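Local coordinates for Ala-tRNApro hydrolase ProX (PDB 1WDV), which probably hydrolyses aminoacyl-tRNA as a trans-editing deacylase, removing alanine wrongly attached to proline tRNA, at residues W16-M21 against A130-S135; E41-L46 against K119-G124; G54-V59 against N106-V111. All blocks are in the same frame, centred on the assembly; numbering follows the deposited sequence.

Interaction 1: residues W16-M21 against A130-S135; sequences WRLLIM and ALLEFS
Arg17 and Glu133 face each other as a hydrogen-bonded pair in an antiparallel sheet of three strands, where strand 17-20 forms an outer strand beside 130-134. Two such pairs carry the backbone bonding. Arg17 and Glu133 exchange bonds both ways, as do Leu19 and Leu131, whose Leu19 N to Leu131 O bond is 2.8 Å long and nearly straight at 172°.

Charge reinforces the first pair. The two side chains run side by side, and the bend in the arginine chain at chi3 (-58°) turns its guanidinium to within 26° of the carboxylate plane. Arg17 NH2 meets the syn side of Glu133 OE1 at 3.0 Å, forming a salt bridge; a second, weak bond joins NE to OE2.

Apolar contacts are made on both faces. Leu18 CD2 touches Leu132 CD1 on one, while on the other the selenium of selenomethionine Met21 rests 3.7 Å from Leu131 CD1. Helix 4-12 packs against Trp16, Leu18 and Leu132.

At the far end lies the indole of Trp16, its NE1 bonded to Glu138. Phe134 CB sits over one indole face in a CH-pi contact, 3.5 Å from the centroid of the five-membered ring.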
# COMPACT_ATOMS: atom_id res chain seq x y z
N TRP A 16 12.14 -3.13 8.84
CA TRP A 16 11.45 -3.63 7.64
C TRP A 16 12.46 -4.15 6.62
O TRP A 16 13.59 -3.68 6.57
CB TRP A 16 10.61 -2.52 7.01
CG TRP A 16 9.61 -1.93 7.93
CD1 TRP A 16 9.32 -2.30 9.21
CD2 TRP A 16 8.74 -0.85 7.61
NE1 TRP A 16 8.29 -1.51 9.72
CE2 TRP A 16 7.93 -0.62 8.75
CE3 TRP A 16 8.55 -0.07 6.47
CZ2 TRP A 16 6.95 0.38 8.78
CZ3 TRP A 16 7.58 0.91 6.49
CH2 TRP A 16 6.80 1.14 7.64
N ARG A 17 12.03 -5.09 5.79
CA ARG A 17 12.92 -5.70 4.83
C ARG A 17 12.29 -5.82 3.46
O ARG A 17 11.07 -5.89 3.35
CB ARG A 17 13.25 -7.14 5.25
CG ARG A 17 13.73 -7.36 6.66
CD ARG A 17 14.24 -8.80 6.79
NE ARG A 17 13.21 -9.79 6.46
CZ ARG A 17 13.40 -11.10 6.53
NH1 ARG A 17 14.58 -11.58 6.92
NH2 ARG A 17 12.41 -11.94 6.22
N LEU A 18 13.12 -5.85 2.42
CA LEU A 18 12.61 -6.07 1.06
C LEU A 18 12.88 -7.53 0.70
O LEU A 18 14.01 -8.02 0.83
CB LEU A 18 13.31 -5.17 0.04
CG LEU A 18 12.91 -3.70 -0.06
CD1 LEU A 18 13.69 -3.08 -1.21
CD2 LEU A 18 11.39 -3.55 -0.31
N LEU A 19 11.84 -8.24 0.29
CA LEU A 19 11.97 -9.64 -0.10
C LEU A 19 11.85 -9.65 -1.61
O LEU A 19 11.03 -8.94 -2.18
CB LEU A 19 10.87 -10.48 0.54
CG LEU A 19 10.88 -10.50 2.08
CD1 LEU A 19 9.80 -11.44 2.53
CD2 LEU A 19 12.26 -10.94 2.64
N ILE A 20 12.69 -10.45 -2.27
CA ILE A 20 12.69 -10.46 -3.73
C ILE A 20 12.12 -11.72 -4.34
O ILE A 20 12.52 -12.82 -3.97
CB ILE A 20 14.14 -10.32 -4.24
CG1 ILE A 20 14.83 -9.15 -3.52
CG2 ILE A 20 14.15 -10.13 -5.75
CD1 ILE A 20 14.11 -7.82 -3.67
N MSE A 21 11.19 -11.58 -5.28
CA MSE A 21 10.60 -12.72 -5.96
C MSE A 21 11.41 -12.90 -7.25
O MSE A 21 11.63 -11.95 -7.98
CB MSE A 21 9.14 -12.42 -6.28
CG MSE A 21 8.37 -11.90 -5.07
SE MSE A 21 8.27 -13.25 -3.72
CE MSE A 21 7.62 -14.43 -4.93
N ALA A 130 9.64 -6.92 -5.89
CA ALA A 130 10.05 -6.76 -4.51
C ALA A 130 8.85 -6.52 -3.62
O ALA A 130 7.95 -5.76 -3.97
CB ALA A 130 11.04 -5.57 -4.36
N LEU A 131 8.83 -7.22 -2.49
CA LEU A 131 7.79 -7.05 -1.51
C LEU A 131 8.38 -6.44 -0.24
O LEU A 131 9.47 -6.81 0.20
CB LEU A 131 7.15 -8.41 -1.19
CG LEU A 131 6.42 -9.02 -2.39
CD1 LEU A 131 6.33 -10.53 -2.20
CD2 LEU A 131 5.02 -8.42 -2.52
N LEU A 132 7.65 -5.51 0.37
CA LEU A 132 8.13 -4.88 1.60
C LEU A 132 7.50 -5.58 2.80
O LEU A 132 6.27 -5.57 2.95
CB LEU A 132 7.72 -3.41 1.64
CG LEU A 132 7.98 -2.64 2.95
CD1 LEU A 132 9.48 -2.53 3.18
CD2 LEU A 132 7.34 -1.25 2.86
N GLU A 133 8.33 -6.19 3.64
CA GLU A 133 7.84 -6.86 4.83
C GLU A 133 7.84 -5.79 5.91
O GLU A 133 8.91 -5.24 6.25
CB GLU A 133 8.79 -7.98 5.23
CG GLU A 133 8.46 -8.66 6.54
CD GLU A 133 9.61 -9.56 6.95
OE1 GLU A 133 9.68 -10.70 6.46
OE2 GLU A 133 10.48 -9.12 7.72
N PHE A 134 6.65 -5.46 6.43
CA PHE A 134 6.53 -4.41 7.44
C PHE A 134 5.40 -4.61 8.45
O PHE A 134 4.54 -5.46 8.30
CB PHE A 134 6.35 -3.04 6.74
CG PHE A 134 4.97 -2.82 6.13
CD1 PHE A 134 3.98 -2.13 6.84
CD2 PHE A 134 4.67 -3.27 4.84
CE1 PHE A 134 2.72 -1.89 6.27
CE2 PHE A 134 3.43 -3.04 4.25
CZ PHE A 134 2.44 -2.34 4.97
N SER A 135 5.40 -3.78 9.49
CA SER A 135 4.38 -3.84 10.53
C SER A 135 3.38 -2.72 10.30
O SER A 135 3.77 -1.57 10.23
CB SER A 135 5.02 -3.60 11.90
OG SER A 135 4.03 -3.13 12.82

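Interaction 2: residues E41-L46 against K119-G124; sequences EIVKTL and KKVYGG
Val43 meets Val121 and Gly123 where the chain leading into strand 43-50 is joined to strand 121-124 by a single bridge between Ile42 and Tyr122. Two backbone bonds make this bridge. Tyr122 N donates to Glu41 O over 2.8 Å, and Val43 N returns a bond to Tyr122 O from above the carbonyl plane, 41° out of it. A water donates to both Val43 O and Tyr122 O beside the bridge; where the segments part, another links Val43 O, Thr45 OG1 and Gly124 N.

The side chain of Val43 divides the work between its two branches. Its CB packs against Val59 of strand 55-61. From there CG1, lying anti to the carbonyl carbon (chi1 -64°), reaches Val121 CB at 3.9 Å. The same rotation sets CG2 between the backbone N and the carbonyl carbon, where it meets Gly123 CA at 3.6 Å and lies equally near Tyr122 O. The two valine side chains cross at about a right angle. With both methyls gone, as in an alanine, a gap would probably open beside Val121 and Gly123, leaving Val121 CB and CG2 without the methyls they pack on here.

Before Val43, Ile42 CD1 touches Tyr122 CB at 4.1 Å, and the edge of the tyrosine ring faces Glu41 O. A water donates to Glu41 OE1 and Lys120 O, while Glu41 OE2 is bonded to Ser38.

Helix 28-35 covers Ile42 and Tyr122 through Leu35, whereas Val43 and Val121 both pack on Phe134 of strand 130-134. The bridge thus ties the three-stranded antiparallel sheet to the five-stranded mixed sheet, close to the centre of the chain.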
# COMPACT_ATOMS: atom_id res chain seq x y z
N GLU A 41 -2.53 -11.17 4.25
CA GLU A 41 -1.20 -10.67 4.65
C GLU A 41 -0.42 -10.03 3.51
O GLU A 41 0.70 -9.54 3.73
CB GLU A 41 -0.38 -11.79 5.27
CG GLU A 41 -0.99 -12.19 6.60
CD GLU A 41 -0.57 -13.57 7.05
OE1 GLU A 41 0.38 -13.69 7.85
OE2 GLU A 41 -1.20 -14.55 6.59
N ILE A 42 -0.96 -10.09 2.30
CA ILE A 42 -0.34 -9.45 1.13
C ILE A 42 -1.17 -8.16 0.97
O ILE A 42 -2.34 -8.21 0.55
CB ILE A 42 -0.51 -10.27 -0.15
CG1 ILE A 42 0.07 -11.67 0.04
CG2 ILE A 42 0.17 -9.54 -1.32
CD1 ILE A 42 1.61 -11.75 0.43
N VAL A 43 -0.60 -7.01 1.26
CA VAL A 43 -1.40 -5.80 1.19
C VAL A 43 -1.16 -5.01 -0.07
O VAL A 43 -0.04 -4.97 -0.58
CB VAL A 43 -1.16 -4.89 2.41
CG1 VAL A 43 -1.60 -5.60 3.67
CG2 VAL A 43 0.34 -4.55 2.53
N LYS A 44 -2.22 -4.39 -0.58
CA LYS A 44 -2.04 -3.59 -1.77
C LYS A 44 -2.19 -2.12 -1.42
O LYS A 44 -2.99 -1.78 -0.56
CB LYS A 44 -3.04 -4.01 -2.84
CG LYS A 44 -4.43 -4.27 -2.35
CD LYS A 44 -5.06 -5.40 -3.18
CE LYS A 44 -6.53 -5.62 -2.87
NZ LYS A 44 -7.17 -6.52 -3.89
N THR A 45 -1.36 -1.30 -2.06
CA THR A 45 -1.37 0.15 -1.91
C THR A 45 -2.15 0.63 -3.11
O THR A 45 -1.63 0.61 -4.23
CB THR A 45 0.05 0.76 -2.00
OG1 THR A 45 0.90 0.18 -0.99
CG2 THR A 45 0.01 2.25 -1.74
N LEU A 46 -3.39 1.03 -2.90
CA LEU A 46 -4.23 1.49 -4.00
C LEU A 46 -4.23 3.00 -4.09
O LEU A 46 -4.47 3.67 -3.09
CB LEU A 46 -5.67 1.03 -3.79
CG LEU A 46 -5.85 -0.47 -3.62
CD1 LEU A 46 -7.34 -0.77 -3.29
CD2 LEU A 46 -5.39 -1.18 -4.89
N LYS A 119 0.96 -8.54 12.89
CA LYS A 119 2.29 -8.02 13.16
C LYS A 119 3.13 -7.81 11.92
O LYS A 119 3.93 -6.88 11.87
CB LYS A 119 3.04 -8.94 14.13
CG LYS A 119 2.31 -9.05 15.47
CD LYS A 119 3.25 -9.34 16.63
CE LYS A 119 2.59 -8.92 17.95
NZ LYS A 119 3.53 -9.08 19.10
N LYS A 120 2.92 -8.65 10.91
CA LYS A 120 3.72 -8.57 9.70
C LYS A 120 2.87 -8.75 8.45
O LYS A 120 2.02 -9.65 8.37
CB LYS A 120 4.80 -9.65 9.76
CG LYS A 120 5.69 -9.79 8.55
CD LYS A 120 6.82 -10.78 8.86
CE LYS A 120 7.63 -10.33 10.08
NZ LYS A 120 8.72 -11.29 10.49
N VAL A 121 3.07 -7.85 7.49
CA VAL A 121 2.36 -7.95 6.21
C VAL A 121 3.37 -7.67 5.12
O VAL A 121 4.52 -7.27 5.41
CB VAL A 121 1.16 -6.96 6.08
CG1 VAL A 121 0.09 -7.30 7.15
CG2 VAL A 121 1.63 -5.52 6.23
N TYR A 122 2.97 -7.93 3.88
CA TYR A 122 3.89 -7.77 2.76
C TYR A 122 3.26 -6.88 1.72
O TYR A 122 2.25 -7.26 1.10
CB TYR A 122 4.21 -9.15 2.15
CG TYR A 122 4.75 -10.13 3.15
CD1 TYR A 122 3.90 -10.92 3.92
CD2 TYR A 122 6.12 -10.19 3.39
CE1 TYR A 122 4.40 -11.75 4.92
CE2 TYR A 122 6.63 -11.01 4.39
CZ TYR A 122 5.77 -11.78 5.15
OH TYR A 122 6.28 -12.57 6.15
N GLY A 123 3.86 -5.69 1.53
CA GLY A 123 3.32 -4.73 0.58
C GLY A 123 4.22 -4.50 -0.62
O GLY A 123 5.16 -5.25 -0.86
N GLY A 124 3.91 -3.46 -1.39
CA GLY A 124 4.73 -3.18 -2.57
C GLY A 124 6.11 -2.73 -2.12
O GLY A 124 6.24 -1.91 -1.22
O HOH W 1 2.37 -12.19 8.75
O HOH W 2 1.37 -2.34 -0.23
O HOH W 3 1.86 -6.80 -1.64

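Interaction 3: residues G54-V59 against N106-V111; sequences GVYAVV and NIVLVV
The Tyr56 ring lies alongside Val108, both side chains pointing the same way, in a parallel strand pair within a mixed five-stranded sheet. Val108 CB approaches the ring obliquely, 3.7 Å from Tyr56 CD2, and Val110 CG2 is a more distant oblique neighbour. With CG anti to the carbonyl carbon (chi1 -53°), the ring stays beside Val108; its hydroxyl is hydrogen-bonded to Asp50, and helix 68-75 packs on the tyrosine side chain through Met71 and Ala75. The Asn106 amide makes a looser contact, its ND2 4.0 Å from Val55 CG2.

Tyr56, Val58, Val108 and Val110 share one face of the sheet. On the other, Ala57 CB meets Ile107 CG2 at 3.7 Å, and Leu109 CD1 lies between Ala57 and Val59, touching Val59 CG2 at 3.9 Å. Helix 136-143 covers Leu109 and Val111 on this side.

Strands 55-61 and 108-112 are bonded in the staggered parallel pattern: Val55 O and Ala57 O accept from Val108 N and Val110 N, while Ala57 N and Val59 N donate to Val108 O and Val110 O. Ahead of the first of these bonds, at the Val55 end, a water accepts from Val55 N at 2.8 Å and donates to Asn106 O at 2.9 Å.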
# COMPACT_ATOMS: atom_id res chain seq x y z
N GLY A 54 -6.73 15.84 -5.17
CA GLY A 54 -6.23 15.08 -4.04
C GLY A 54 -5.84 13.65 -4.41
O GLY A 54 -6.49 13.01 -5.24
N VAL A 55 -4.77 13.16 -3.80
CA VAL A 55 -4.31 11.82 -4.11
C VAL A 55 -4.08 11.08 -2.81
O VAL A 55 -3.42 11.59 -1.90
CB VAL A 55 -3.00 11.84 -4.91
CG1 VAL A 55 -2.60 10.41 -5.29
CG2 VAL A 55 -3.19 12.72 -6.18
N TYR A 56 -4.60 9.86 -2.74
CA TYR A 56 -4.46 9.03 -1.56
C TYR A 56 -3.85 7.67 -1.90
O TYR A 56 -4.00 7.18 -3.03
CB TYR A 56 -5.83 8.77 -0.94
CG TYR A 56 -6.65 10.00 -0.65
CD1 TYR A 56 -7.35 10.63 -1.67
CD2 TYR A 56 -6.72 10.51 0.64
CE1 TYR A 56 -8.12 11.77 -1.42
CE2 TYR A 56 -7.49 11.68 0.90
CZ TYR A 56 -8.18 12.28 -0.15
OH TYR A 56 -8.93 13.42 0.05
N ALA A 57 -3.12 7.09 -0.95
CA ALA A 57 -2.54 5.74 -1.09
C ALA A 57 -3.28 5.01 0.04
O ALA A 57 -3.16 5.37 1.20
CB ALA A 57 -1.04 5.76 -0.83
N VAL A 58 -4.04 3.99 -0.33
CA VAL A 58 -4.89 3.27 0.61
C VAL A 58 -4.43 1.82 0.70
O VAL A 58 -4.50 1.08 -0.28
CB VAL A 58 -6.37 3.35 0.12
CG1 VAL A 58 -7.32 2.77 1.19
CG2 VAL A 58 -6.72 4.83 -0.18
N VAL A 59 -3.97 1.42 1.88
CA VAL A 59 -3.46 0.08 2.10
C VAL A 59 -4.53 -0.83 2.66
O VAL A 59 -5.06 -0.59 3.76
CB VAL A 59 -2.26 0.10 3.08
CG1 VAL A 59 -1.69 -1.27 3.22
CG2 VAL A 59 -1.18 1.07 2.55
N ASN A 106 2.62 14.72 -1.48
CA ASN A 106 1.25 15.19 -1.57
C ASN A 106 0.27 14.04 -1.34
O ASN A 106 -0.90 14.27 -1.02
CB ASN A 106 0.96 15.80 -2.93
CG ASN A 106 1.13 14.80 -4.07
OD1 ASN A 106 2.19 14.19 -4.20
ND2 ASN A 106 0.09 14.62 -4.89
N ILE A 107 0.75 12.81 -1.50
CA ILE A 107 -0.14 11.66 -1.35
C ILE A 107 -0.42 11.35 0.11
O ILE A 107 0.48 11.20 0.92
CB ILE A 107 0.45 10.45 -2.09
CG1 ILE A 107 0.65 10.84 -3.57
CG2 ILE A 107 -0.49 9.22 -1.91
CD1 ILE A 107 1.09 9.70 -4.48
N VAL A 108 -1.71 11.28 0.42
CA VAL A 108 -2.17 11.03 1.77
C VAL A 108 -2.33 9.54 2.01
O VAL A 108 -3.07 8.87 1.26
CB VAL A 108 -3.51 11.72 1.97
CG1 VAL A 108 -4.08 11.38 3.34
CG2 VAL A 108 -3.32 13.23 1.78
N LEU A 109 -1.69 9.03 3.06
CA LEU A 109 -1.76 7.59 3.35
C LEU A 109 -2.93 7.22 4.27
O LEU A 109 -3.17 7.88 5.29
CB LEU A 109 -0.44 7.14 3.99
CG LEU A 109 -0.28 5.67 4.37
CD1 LEU A 109 -0.27 4.85 3.08
CD2 LEU A 109 1.02 5.46 5.14
N VAL A 110 -3.65 6.16 3.89
CA VAL A 110 -4.80 5.65 4.67
C VAL A 110 -4.56 4.15 4.85
O VAL A 110 -4.24 3.45 3.89
CB VAL A 110 -6.14 5.85 3.89
CG1 VAL A 110 -7.31 5.28 4.68
CG2 VAL A 110 -6.36 7.34 3.59
N VAL A 111 -4.72 3.64 6.07
CA VAL A 111 -4.49 2.21 6.34
C VAL A 111 -5.77 1.58 6.87
O VAL A 111 -6.39 2.11 7.80
CB VAL A 111 -3.35 2.04 7.38
CG1 VAL A 111 -3.14 0.57 7.72
CG2 VAL A 111 -2.04 2.56 6.78
O HOH W 4 -3.54 14.92 -1.93

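How the interactions relate
The three contacts show how one chain couples two sheets, with interaction 2 as the junction. It meets interaction 1 directly: Leu132 N lies 2.8 Å from Gly123 O and Phe134 O lies 2.9 Å from Val121 N, both probable hydrogen bonds. It meets interaction 3 through Leu46 O and Val58 N, 2.8 Å apart, with Val43 CB packed 3.7 Å from Val59 CG1. Interactions 1 and 3 do not touch; their centres are about 20 Å apart, on opposite sides of the chain's centre. Along the sequence the contacts nest, 3 inside 2 and 2 inside 1. All four segments of interactions 2 and 3 belong to the aminoacyl-tRNA editing family sequence.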